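Local coordinates for transcriptional regulatory protein RcsB (Escherichia coli, PDB 5I4C), which serves as the response regulator of the Rcs phosphorelay, binding regulatory DNA to control genes for colanic acid capsule synthesis, biofilm formation and cell division, at residues F17-R20 / K21-Q25. Numbering follows the deposited sequence.
Sequences FGIR and KSLEQ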
# COMPACT_ATOMS: atom_id res chain seq x y z
N PHE A 17 -1.67 4.04 -5.49
CA PHE A 17 -3.13 4.12 -5.41
C PHE A 17 -3.58 4.89 -4.17
O PHE A 17 -4.41 5.81 -4.28
CB PHE A 17 -3.70 2.69 -5.37
CG PHE A 17 -5.18 2.63 -5.29
CD1 PHE A 17 -5.95 2.85 -6.40
CD2 PHE A 17 -5.81 2.40 -4.12
CE1 PHE A 17 -7.35 2.78 -6.31
CE2 PHE A 17 -7.18 2.39 -3.98
CZ PHE A 17 -7.96 2.53 -5.09
N GLY A 18 -3.07 4.51 -2.99
CA GLY A 18 -3.48 5.14 -1.70
C GLY A 18 -3.15 6.63 -1.69
O GLY A 18 -3.98 7.45 -1.34
N ILE A 19 -1.93 6.94 -2.13
CA ILE A 19 -1.50 8.31 -2.24
C ILE A 19 -2.39 9.10 -3.21
O ILE A 19 -2.86 10.18 -2.88
CB ILE A 19 -0.00 8.40 -2.61
CG1 ILE A 19 0.81 7.84 -1.43
CG2 ILE A 19 0.36 9.86 -2.87
CD1 ILE A 19 2.31 7.78 -1.61
N ARG A 20 -2.68 8.55 -4.37
CA ARG A 20 -3.55 9.27 -5.34
C ARG A 20 -4.96 9.53 -4.74
O ARG A 20 -5.50 10.63 -4.90
CB ARG A 20 -3.59 8.51 -6.67
CG ARG A 20 -4.52 9.01 -7.73
CD ARG A 20 -4.80 7.87 -8.76
NE ARG A 20 -3.59 7.08 -8.96
CZ ARG A 20 -3.57 5.74 -9.11
NH1 ARG A 20 -4.70 5.00 -9.16
NH2 ARG A 20 -2.37 5.11 -9.18
N LYS A 21 -5.53 8.54 -4.04
CA LYS A 21 -6.81 8.65 -3.42
C LYS A 21 -6.82 9.73 -2.36
O LYS A 21 -7.73 10.52 -2.27
CB LYS A 21 -7.20 7.33 -2.77
CG LYS A 21 -7.63 6.20 -3.68
CD LYS A 21 -8.76 6.58 -4.65
CE LYS A 21 -8.16 6.96 -6.00
NZ LYS A 21 -9.23 6.95 -7.04
N SER A 22 -5.75 9.84 -1.61
CA SER A 22 -5.67 10.86 -0.60
C SER A 22 -5.53 12.26 -1.25
O SER A 22 -6.21 13.25 -0.87
CB SER A 22 -4.50 10.56 0.35
OG SER A 22 -4.28 11.79 1.05
N LEU A 23 -4.65 12.37 -2.21
CA LEU A 23 -4.39 13.66 -2.82
C LEU A 23 -5.56 14.16 -3.69
O LEU A 23 -5.75 15.39 -3.86
CB LEU A 23 -3.10 13.58 -3.64
CG LEU A 23 -1.85 13.31 -2.76
CD1 LEU A 23 -0.58 13.40 -3.59
CD2 LEU A 23 -1.80 14.31 -1.66
N GLU A 24 -6.35 13.23 -4.19
CA GLU A 24 -7.59 13.60 -4.92
C GLU A 24 -8.56 14.31 -4.01
O GLU A 24 -9.45 14.95 -4.53
CB GLU A 24 -8.28 12.38 -5.61
CG GLU A 24 -7.57 12.07 -6.94
CD GLU A 24 -7.93 10.73 -7.60
OE1 GLU A 24 -8.83 10.01 -7.08
OE2 GLU A 24 -7.31 10.40 -8.68
N GLN A 25 -8.45 14.17 -2.70
CA GLN A 25 -9.25 14.99 -1.78
C GLN A 25 -8.74 16.45 -1.60
O GLN A 25 -9.45 17.26 -1.07
CB GLN A 25 -9.37 14.26 -0.44
CG GLN A 25 -10.02 12.89 -0.52
CD GLN A 25 -11.46 12.97 -1.06
OE1 GLN A 25 -12.41 13.36 -0.36
NE2 GLN A 25 -11.61 12.63 -2.34
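CG of Lys21 sits over one face of the Phe17 ring, 4.0 Å from the ring centroid and 19° off the normal, a CH-pi contact displaced toward the CE2–CZ rim. Phe17 CA, in turn, lies over one face of the Arg20 guanidinium, toward its rim. With CG anti to the backbone N (chi1 174°) and a bend at chi3, the Arg20 chain turns back over Phe17, and its NE forms a salt bridge to Glu34 OE2 on strand 29-35. Glu24 lies alongside Arg20, pointing the same way, its OE2 3.3 Å from the methylene CG of Arg20, while the guanidinium and carboxylate planes stand 53° apart. The charge of Glu24 is paired with Lys21 instead: bends at chi2 and chi3 bring NZ of Lys21 to OE1 of Glu24 at 3.1 Å, on the syn side but tilted out of the carboxylate plane. Phe17 to Leu23 belong to helix 13-23, the first helix of the CheY-like receiver domain, within the beta-alpha-beta unit joining strands 4-9 and 29-35. Successive i to i+4 bonds run from Lys21 N to Phe17 O (3.0 Å) through Glu24 N to Arg20 O (2.8 Å). On the buried side, Ile19 CG2 packs 3.7 Å from Leu23 CD1, the two chains side by side against strand 4-9 and helix 112-124; Ser22 OG hydrogen-bonds to Pro113 O. Phe17 and Lys21 also pack on Gly18 and Phe17, respectively, of the second subunit.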